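Local atomic coordinates of L-Ala-D/L-Glu epimerase, a muconate lactonizing enzyme (Klebsiella pneumoniae subsp. pneumoniae MGH 78578, PDB entry 3FCP), a protein that belongs to the muconate lactonizing enzyme family of the enolase superfamily and carries a magnesium ion at its metal site. Residues T73-K81 with A93-G101. Residues are numbered along the deposited sequence; the frame is centred on the assembly and turned at random.
Sequences THYLTPLLK and ARMNGAIKG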
loop_
_atom_site.group_PDB
_atom_site.type_symbol
_atom_site.label_atom_id
_atom_site.label_comp_id
_atom_site.label_asym_id
_atom_site.label_seq_id
_atom_site.Cartn_x
_atom_site.Cartn_y
_atom_site.Cartn_z
ATOM N N THR A 73 -17.586 26.688 34.195
ATOM C CA THR A 73 -18.589 27.653 34.644
ATOM C C THR A 73 -19.742 27.898 33.671
ATOM O O THR A 73 -20.908 27.741 34.031
ATOM C CB THR A 73 -17.942 29.027 34.950
ATOM O OG1 THR A 73 -16.947 28.870 35.970
ATOM C CG2 THR A 73 -19.006 30.027 35.431
ATOM N N HIS A 74 -19.413 28.270 32.437
ATOM C CA HIS A 74 -20.430 28.593 31.441
ATOM C C HIS A 74 -21.115 27.471 30.683
ATOM O O HIS A 74 -22.237 27.654 30.217
ATOM C CB HIS A 74 -19.860 29.564 30.410
ATOM C CG HIS A 74 -19.476 30.891 30.977
ATOM N ND1 HIS A 74 -18.299 31.096 31.666
ATOM C CD2 HIS A 74 -20.122 32.082 30.973
ATOM C CE1 HIS A 74 -18.237 32.355 32.061
ATOM N NE2 HIS A 74 -19.330 32.974 31.654
ATOM N N TYR A 75 -20.463 26.320 30.555
ATOM C CA TYR A 75 -21.045 25.231 29.782
ATOM C C TYR A 75 -21.321 23.928 30.518
ATOM O O TYR A 75 -22.449 23.443 30.513
ATOM C CB TYR A 75 -20.162 24.975 28.555
ATOM C CG TYR A 75 -20.116 26.174 27.631
ATOM C CD1 TYR A 75 -21.173 26.446 26.762
ATOM C CD2 TYR A 75 -19.060 27.083 27.688
ATOM C CE1 TYR A 75 -21.182 27.600 25.972
ATOM C CE2 TYR A 75 -19.061 28.243 26.904
ATOM C CZ TYR A 75 -20.126 28.494 26.051
ATOM O OH TYR A 75 -20.153 29.647 25.299
ATOM N N LEU A 76 -20.304 23.358 31.155
ATOM C CA LEU A 76 -20.501 22.105 31.860
ATOM C C LEU A 76 -21.456 22.208 33.052
ATOM O O LEU A 76 -22.264 21.307 33.277
ATOM C CB LEU A 76 -19.147 21.543 32.307
ATOM C CG LEU A 76 -18.329 20.957 31.150
ATOM C CD1 LEU A 76 -16.851 20.812 31.550
ATOM C CD2 LEU A 76 -18.927 19.616 30.746
ATOM N N THR A 77 -21.382 23.307 33.802
ATOM C CA THR A 77 -22.240 23.460 34.969
ATOM C C THR A 77 -23.733 23.473 34.633
ATOM O O THR A 77 -24.501 22.682 35.182
ATOM C CB THR A 77 -21.852 24.715 35.769
ATOM O OG1 THR A 77 -20.525 24.544 36.286
ATOM C CG2 THR A 77 -22.815 24.938 36.939
ATOM N N PRO A 78 -24.165 24.358 33.723
ATOM C CA PRO A 78 -25.600 24.341 33.420
ATOM C C PRO A 78 -26.046 23.073 32.686
ATOM O O PRO A 78 -27.218 22.701 32.728
ATOM C CB PRO A 78 -25.799 25.618 32.597
ATOM C CG PRO A 78 -24.452 25.835 31.955
ATOM C CD PRO A 78 -23.503 25.511 33.088
ATOM N N LEU A 79 -25.109 22.396 32.030
ATOM C CA LEU A 79 -25.437 21.181 31.300
ATOM C C LEU A 79 -25.664 19.989 32.235
ATOM O O LEU A 79 -26.542 19.153 31.996
ATOM C CB LEU A 79 -24.311 20.868 30.300
ATOM C CG LEU A 79 -24.348 19.646 29.370
ATOM C CD1 LEU A 79 -24.110 18.393 30.174
ATOM C CD2 LEU A 79 -25.680 19.575 28.619
ATOM N N LEU A 80 -24.889 19.930 33.315
ATOM C CA LEU A 80 -24.961 18.814 34.255
ATOM C C LEU A 80 -25.855 18.972 35.488
ATOM O O LEU A 80 -26.294 17.977 36.062
ATOM C CB LEU A 80 -23.543 18.442 34.700
ATOM C CG LEU A 80 -22.615 18.003 33.556
ATOM C CD1 LEU A 80 -21.198 17.778 34.084
ATOM C CD2 LEU A 80 -23.167 16.736 32.912
ATOM N N LYS A 81 -26.127 20.198 35.909
ATOM C CA LYS A 81 -26.975 20.379 37.085
ATOM C C LYS A 81 -28.382 19.823 36.858
ATOM O O LYS A 81 -29.049 20.158 35.881
ATOM C CB LYS A 81 -27.016 21.857 37.477
ATOM C CG LYS A 81 -25.708 22.321 38.131
ATOM C CD LYS A 81 -25.605 23.834 38.245
ATOM C CE LYS A 81 -26.651 24.423 39.163
ATOM N NZ LYS A 81 -26.507 25.906 39.212
ATOM N N ALA A 93 -21.932 10.803 27.736
ATOM C CA ALA A 93 -22.585 10.949 26.436
ATOM C C ALA A 93 -23.186 12.349 26.305
ATOM O O ALA A 93 -23.172 12.945 25.225
ATOM C CB ALA A 93 -23.680 9.885 26.270
ATOM N N ARG A 94 -23.715 12.867 27.410
ATOM C CA ARG A 94 -24.317 14.192 27.418
ATOM C C ARG A 94 -23.233 15.251 27.242
ATOM O O ARG A 94 -23.389 16.197 26.471
ATOM C CB ARG A 94 -25.064 14.419 28.736
ATOM C CG ARG A 94 -25.789 15.763 28.841
ATOM C CD ARG A 94 -26.585 15.842 30.140
ATOM N NE ARG A 94 -27.297 17.109 30.292
ATOM C CZ ARG A 94 -28.457 17.401 29.704
ATOM N NH1 ARG A 94 -29.047 16.516 28.919
ATOM N NH2 ARG A 94 -29.029 18.586 29.899
ATOM N N MET A 95 -22.133 15.076 27.965
ATOM C CA MET A 95 -21.007 15.999 27.915
ATOM C C MET A 95 -20.370 16.049 26.520
ATOM O O MET A 95 -20.119 17.126 25.975
ATOM C CB MET A 95 -19.946 15.583 28.950
ATOM C CG MET A 95 -20.424 15.609 30.412
ATOM S SD MET A 95 -19.201 14.919 31.581
ATOM C CE MET A 95 -18.066 16.168 31.472
ATOM N N ASN A 96 -20.106 14.883 25.942
ATOM C CA ASN A 96 -19.475 14.847 24.629
ATOM C C ASN A 96 -20.425 15.270 23.525
ATOM O O ASN A 96 -20.002 15.844 22.524
ATOM C CB ASN A 96 -18.904 13.455 24.352
ATOM C CG ASN A 96 -17.738 13.128 25.262
ATOM O OD1 ASN A 96 -16.996 14.022 25.666
ATOM N ND2 ASN A 96 -17.563 11.854 25.584
ATOM N N GLY A 97 -21.710 15.006 23.719
ATOM C CA GLY A 97 -22.687 15.392 22.720
ATOM C C GLY A 97 -22.865 16.897 22.640
ATOM O O GLY A 97 -23.144 17.435 21.568
ATOM N N ALA A 98 -22.681 17.587 23.764
ATOM C CA ALA A 98 -22.858 19.036 23.806
ATOM C C ALA A 98 -21.573 19.860 23.834
ATOM O O ALA A 98 -21.595 21.064 23.564
ATOM C CB ALA A 98 -23.718 19.402 25.008
ATOM N N ILE A 99 -20.457 19.218 24.157
ATOM C CA ILE A 99 -19.186 19.922 24.258
ATOM C C ILE A 99 -18.087 19.259 23.440
ATOM O O ILE A 99 -17.716 18.121 23.713
ATOM C CB ILE A 99 -18.695 19.967 25.731
ATOM C CG1 ILE A 99 -19.806 20.483 26.654
ATOM C CG2 ILE A 99 -17.448 20.833 25.834
ATOM C CD1 ILE A 99 -20.241 21.884 26.363
ATOM N N LYS A 100 -17.561 19.976 22.453
ATOM C CA LYS A 100 -16.482 19.462 21.617
ATOM C C LYS A 100 -15.169 19.722 22.352
ATOM O O LYS A 100 -15.011 20.764 22.993
ATOM C CB LYS A 100 -16.450 20.187 20.264
ATOM C CG LYS A 100 -17.696 20.020 19.413
ATOM C CD LYS A 100 -17.880 18.575 18.956
ATOM C CE LYS A 100 -19.036 18.464 17.965
ATOM N NZ LYS A 100 -19.216 17.079 17.451
ATOM N N GLY A 101 -14.240 18.777 22.258
ATOM C CA GLY A 101 -12.951 18.930 22.913
ATOM C C GLY A 101 -13.055 19.285 24.390
ATOM O O GLY A 101 -13.865 18.703 25.122
HETATM O O HOH W 1 -29.179 21.032 31.628
#
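Arg94 and Leu79 lie alongside each other, their side chains pointing opposite ways, where two helices running roughly antiparallel meet near the C-terminal end of the first; the N-to-C directions of segments 73-80 and 93-98 lie 139° apart. With CG anti to the backbone N (chi1 -178°) and the chain extended as far as NE, Arg94 reaches across to the last turn of the neighbouring helix. There Arg94 NE donates a nearly straight hydrogen bond of 2.8 Å to Leu79 O; the oxygen lies in the guanidinium plane, whereas the donor stands 33° off the carbonyl plane. Arg94 NH2 adds a weak bond to the same oxygen and also donates to a water, 3.0 Å away, which in turn donates to Pro78 O. Leu79 CD2 lies over one guanidinium face, 3.4 Å from Arg94 NE, while CD1 rests against Arg94 CG. CD2 also meets Ala98 CB.

Deeper in, Met95 lies roughly perpendicular to both Leu76 and Leu80. The bend at its thioether brings Met95 CE to 3.6 Å from Leu76 CD2, while CG packs on Leu80 CD2; Ile109 of helix 103-121 touches all three. Ile99, just past its helix, sets CD1 3.8 Å from Tyr75 CB, whereas the Tyr75 hydroxyl is hydrogen-bonded to Glu66 of the second subunit.

This is helix packing within the N-terminal capping domain of the enolase fold. The apolar layer is bordered by one arginine that serves two carbonyls, one directly and one through water, at a helix C-terminus, where the dipole would probably suit its positive charge.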